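Local coordinates for protein endo-beta-1,2-glucanase (Talaromyces funiculosus, PDB 6IMV) that hydrolyses internal beta-1,2-glucosidic linkages of beta-1,2-glucans, acting as a fungal endo-type glycoside hydrolase, at residues Trp171-Phe176 against Thr197-Thr202. Numbering follows the deposited sequence.
Sequences WAVYAF and TWMDYT. With NAG (2-acetamido-2-deoxy-beta-D-glucopyranose), chain F.
Met199 meets Tyr174 through its sulfur: SD lies 3.6 Å from Tyr174 CA and 5.2 Å from the ring centroid. At 80° off the ring normal the sulfur is at the ring's edge, a Met-aromatic contact. The methionine chain runs extended as far as SD and turns only about CG-SD (chi3 70°), which brings CE to 3.7 Å from Tyr174 CD1. Trp171 CZ3 sits over the centre of one face of the same ring, and Tyr174 OH hydrogen-bonds Glu458. Apolar packing supplies the rest, with the two methyls of Val173 dividing their partners: CG1 lies alongside the oppositely running Met199 side chain, 4.0 Å from SD, while CG2 touches Trp198 CZ3 at 3.9 Å. Helices 163-182 and 186-210 form a helical hairpin, consistent with an (alpha/alpha)6 barrel; the segment axes approach to 10.3 Å, their N-to-C directions 145° apart, and no hydrogen bond crosses between the segments. On helix 186-210, Thr202 OG1 donates to Met199 O (2.6 Å). The attached N-acetylglucosamine lies against one face of Tyr201, N2 being 3.7 Å from Tyr201 CD2, and its acetyl methyl C8 reaches Trp198 CA. An alanine replacing Tyr201 would remove that ring face, and the sugar would probably lose its platform and move more freely.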
ATOM      1  N   TRP A 171      -3.156  11.422  -1.312  1.00 12.16           N
ATOM      2  CA  TRP A 171      -1.883  11.692  -2.008  1.00 12.17           C
ATOM      3  C   TRP A 171      -1.830  10.907  -3.326  1.00 11.93           C
ATOM      4  O   TRP A 171      -1.174  11.340  -4.269  1.00 11.92           O
ATOM      5  CB  TRP A 171      -0.674  11.429  -1.100  1.00 12.04           C
ATOM      6  CG  TRP A 171      -0.554  12.443  -0.005  1.00 12.54           C
ATOM      7  CD1 TRP A 171      -0.849  12.258   1.315  1.00 12.36           C
ATOM      8  CD2 TRP A 171      -0.151  13.823  -0.134  1.00 12.50           C
ATOM      9  NE1 TRP A 171      -0.647  13.417   2.011  1.00 12.84           N
ATOM     10  CE2 TRP A 171      -0.216  14.393   1.151  1.00 12.47           C
ATOM     11  CE3 TRP A 171       0.260  14.624  -1.204  1.00 12.93           C
ATOM     12  CZ2 TRP A 171       0.115  15.722   1.399  1.00 12.90           C
ATOM     13  CZ3 TRP A 171       0.578  15.945  -0.970  1.00 13.07           C
ATOM     14  CH2 TRP A 171       0.518  16.480   0.319  1.00 13.27           C
ATOM     15  N   ALA A 172      -2.537   9.772  -3.410  1.00 11.89           N
ATOM     16  CA  ALA A 172      -2.606   9.026  -4.671  1.00 12.15           C
ATOM     17  C   ALA A 172      -3.374   9.853  -5.716  1.00 12.11           C
ATOM     18  O   ALA A 172      -2.957   9.961  -6.869  1.00 11.96           O
ATOM     19  CB  ALA A 172      -3.222   7.667  -4.460  1.00 12.19           C
ATOM     20  N   VAL A 173      -4.488  10.453  -5.291  1.00 12.29           N
ATOM     21  CA  VAL A 173      -5.316  11.302  -6.157  1.00 12.36           C
ATOM     22  C   VAL A 173      -4.522  12.550  -6.565  1.00 12.48           C
ATOM     23  O   VAL A 173      -4.601  12.986  -7.706  1.00 12.70           O
ATOM     24  CB  VAL A 173      -6.664  11.646  -5.494  1.00 12.30           C
ATOM     25  CG1 VAL A 173      -7.392  12.772  -6.222  1.00 12.52           C
ATOM     26  CG2 VAL A 173      -7.558  10.418  -5.396  1.00 12.13           C
ATOM     27  N   TYR A 174      -3.769  13.110  -5.616  1.00 13.04           N
ATOM     28  CA  TYR A 174      -2.872  14.254  -5.835  1.00 13.30           C
ATOM     29  C   TYR A 174      -1.909  13.928  -6.989  1.00 13.95           C
ATOM     30  O   TYR A 174      -1.776  14.716  -7.943  1.00 14.70           O
ATOM     31  CB  TYR A 174      -2.167  14.567  -4.513  1.00 13.14           C
ATOM     32  CG  TYR A 174      -1.412  15.868  -4.404  1.00 13.30           C
ATOM     33  CD1 TYR A 174      -2.024  17.007  -3.900  1.00 13.08           C
ATOM     34  CD2 TYR A 174      -0.058  15.937  -4.691  1.00 13.22           C
ATOM     35  CE1 TYR A 174      -1.323  18.190  -3.726  1.00 13.00           C
ATOM     36  CE2 TYR A 174       0.660  17.114  -4.524  1.00 13.54           C
ATOM     37  CZ  TYR A 174       0.024  18.247  -4.047  1.00 13.25           C
ATOM     38  OH  TYR A 174       0.729  19.406  -3.877  1.00 14.12           O
ATOM     39  N   ALA A 175      -1.285  12.744  -6.927  1.00 13.62           N
ATOM     40  CA  ALA A 175      -0.393  12.236  -7.997  1.00 13.83           C
ATOM     41  C   ALA A 175      -1.139  12.103  -9.331  1.00 13.72           C
ATOM     42  O   ALA A 175      -0.632  12.530 -10.379  1.00 13.77           O
ATOM     43  CB  ALA A 175       0.201  10.911  -7.601  1.00 13.55           C
ATOM     44  N   PHE A 176      -2.316  11.470  -9.289  1.00 13.89           N
ATOM     45  CA  PHE A 176      -3.079  11.179 -10.493  1.00 14.02           C
ATOM     46  C   PHE A 176      -3.410  12.481 -11.228  1.00 14.38           C
ATOM     47  O   PHE A 176      -3.324  12.542 -12.456  1.00 14.91           O
ATOM     48  CB  PHE A 176      -4.369  10.418 -10.183  1.00 13.92           C
ATOM     49  CG  PHE A 176      -5.233  10.228 -11.397  1.00 14.03           C
ATOM     50  CD1 PHE A 176      -4.999   9.180 -12.272  1.00 14.31           C
ATOM     51  CD2 PHE A 176      -6.247  11.128 -11.694  1.00 14.58           C
ATOM     52  CE1 PHE A 176      -5.778   9.024 -13.410  1.00 14.48           C
ATOM     53  CE2 PHE A 176      -7.023  10.970 -12.831  1.00 14.19           C
ATOM     54  CZ  PHE A 176      -6.795   9.913 -13.681  1.00 14.58           C
ATOM     55  N   THR A 197     -11.484  18.921  -7.595  1.00 16.20           N
ATOM     56  CA  THR A 197     -12.665  19.380  -6.846  1.00 16.06           C
ATOM     57  C   THR A 197     -12.974  18.414  -5.695  1.00 15.85           C
ATOM     58  O   THR A 197     -13.239  18.854  -4.567  1.00 15.25           O
ATOM     59  CB  THR A 197     -13.861  19.561  -7.785  1.00 16.49           C
ATOM     60  OG1 THR A 197     -13.445  20.555  -8.717  1.00 17.34           O
ATOM     61  CG2 THR A 197     -15.128  20.003  -7.084  1.00 17.07           C
ATOM     62  N   TRP A 198     -12.977  17.103  -5.983  1.00 15.28           N
ATOM     63  CA  TRP A 198     -13.229  16.097  -4.950  1.00 14.69           C
ATOM     64  C   TRP A 198     -12.166  16.230  -3.848  1.00 14.23           C
ATOM     65  O   TRP A 198     -12.480  16.317  -2.672  1.00 13.81           O
ATOM     66  CB  TRP A 198     -13.273  14.669  -5.536  1.00 14.50           C
ATOM     67  CG  TRP A 198     -13.384  13.626  -4.467  1.00 14.65           C
ATOM     68  CD1 TRP A 198     -14.528  13.169  -3.880  1.00 14.75           C
ATOM     69  CD2 TRP A 198     -12.297  12.969  -3.789  1.00 14.53           C
ATOM     70  NE1 TRP A 198     -14.227  12.287  -2.878  1.00 14.65           N
ATOM     71  CE2 TRP A 198     -12.870  12.134  -2.809  1.00 14.34           C
ATOM     72  CE3 TRP A 198     -10.899  13.010  -3.908  1.00 14.55           C
ATOM     73  CZ2 TRP A 198     -12.094  11.338  -1.968  1.00 14.40           C
ATOM     74  CZ3 TRP A 198     -10.136  12.219  -3.077  1.00 14.39           C
ATOM     75  CH2 TRP A 198     -10.729  11.403  -2.116  1.00 14.34           C
ATOM     76  N   MET A 199     -10.896  16.255  -4.261  1.00 14.40           N
ATOM     77  CA  MET A 199      -9.763  16.271  -3.350  1.00 14.34           C
ATOM     78  C   MET A 199      -9.795  17.542  -2.496  1.00 14.65           C
ATOM     79  O   MET A 199      -9.525  17.497  -1.283  1.00 14.00           O
ATOM     80  CB  MET A 199      -8.457  16.224  -4.144  1.00 14.83           C
ATOM     81  CG  MET A 199      -7.240  15.993  -3.304  1.00 14.94           C
ATOM     82  SD  MET A 199      -5.747  15.883  -4.314  1.00 15.90           S
ATOM     83  CE  MET A 199      -5.589  17.582  -4.863  1.00 15.35           C
ATOM     84  N   ASP A 200     -10.130  18.670  -3.128  1.00 14.15           N
ATOM     85  CA  ASP A 200     -10.139  19.974  -2.460  1.00 15.13           C
ATOM     86  C   ASP A 200     -11.228  20.008  -1.381  1.00 14.79           C
ATOM     87  O   ASP A 200     -11.057  20.661  -0.350  1.00 15.56           O
ATOM     88  CB  ASP A 200     -10.315  21.135  -3.448  1.00 15.25           C
ATOM     89  CG  ASP A 200      -9.070  21.450  -4.262  1.00 15.90           C
ATOM     90  OD1 ASP A 200      -7.984  20.987  -3.877  1.00 16.22           O
ATOM     91  OD2 ASP A 200      -9.198  22.156  -5.284  1.00 16.97           O
ATOM     92  N   TYR A 201     -12.340  19.303  -1.608  1.00 15.01           N
ATOM     93  CA  TYR A 201     -13.436  19.315  -0.643  1.00 14.56           C
ATOM     94  C   TYR A 201     -12.977  18.706   0.694  1.00 14.15           C
ATOM     95  O   TYR A 201     -13.350  19.208   1.773  1.00 13.99           O
ATOM     96  CB  TYR A 201     -14.672  18.619  -1.214  1.00 14.66           C
ATOM     97  CG  TYR A 201     -15.805  18.536  -0.227  1.00 14.76           C
ATOM     98  CD1 TYR A 201     -16.439  19.681   0.229  1.00 15.00           C
ATOM     99  CD2 TYR A 201     -16.208  17.317   0.293  1.00 15.37           C
ATOM    100  CE1 TYR A 201     -17.465  19.621   1.157  1.00 14.94           C
ATOM    101  CE2 TYR A 201     -17.243  17.235   1.210  1.00 15.56           C
ATOM    102  CZ  TYR A 201     -17.867  18.392   1.646  1.00 15.42           C
ATOM    103  OH  TYR A 201     -18.865  18.294   2.564  1.00 16.18           O
ATOM    104  N   THR A 202     -12.160  17.645   0.640  1.00 13.51           N
ATOM    105  CA  THR A 202     -11.661  16.997   1.871  1.00 14.05           C
ATOM    106  C   THR A 202     -10.822  17.971   2.715  1.00 14.42           C
ATOM    107  O   THR A 202     -10.748  17.825   3.931  1.00 14.34           O
ATOM    108  CB  THR A 202     -10.825  15.739   1.589  1.00 13.84           C
ATOM    109  OG1 THR A 202      -9.592  16.109   0.963  1.00 13.59           O
ATOM    110  CG2 THR A 202     -11.573  14.722   0.758  1.00 13.78           C
TER
HETATM  111  C1  NAG F 601     -20.345  16.543  -0.969  1.00 20.85           C
HETATM  112  C2  NAG F 601     -19.986  17.566  -2.022  1.00 22.22           C
HETATM  113  C3  NAG F 601     -20.129  18.964  -1.438  1.00 23.85           C
HETATM  114  C4  NAG F 601     -21.516  19.171  -0.847  1.00 24.88           C
HETATM  115  C5  NAG F 601     -21.781  18.045   0.132  1.00 24.73           C
HETATM  116  C6  NAG F 601     -23.145  18.127   0.811  1.00 25.03           C
HETATM  117  C7  NAG F 601     -18.236  17.232  -3.698  1.00 21.63           C
HETATM  118  C8  NAG F 601     -16.767  16.998  -3.887  1.00 21.97           C
HETATM  119  N2  NAG F 601     -18.631  17.332  -2.446  1.00 22.22           N
HETATM  120  O3  NAG F 601     -19.865  19.907  -2.461  1.00 24.11           O
HETATM  121  O4  NAG F 601     -21.582  20.427  -0.156  1.00 29.56           O
HETATM  122  O5  NAG F 601     -21.679  16.821  -0.584  1.00 21.89           O
HETATM  123  O6  NAG F 601     -24.077  17.433  -0.027  1.00 28.89           O
HETATM  124  O7  NAG F 601     -18.984  17.340  -4.644  1.00 22.25           O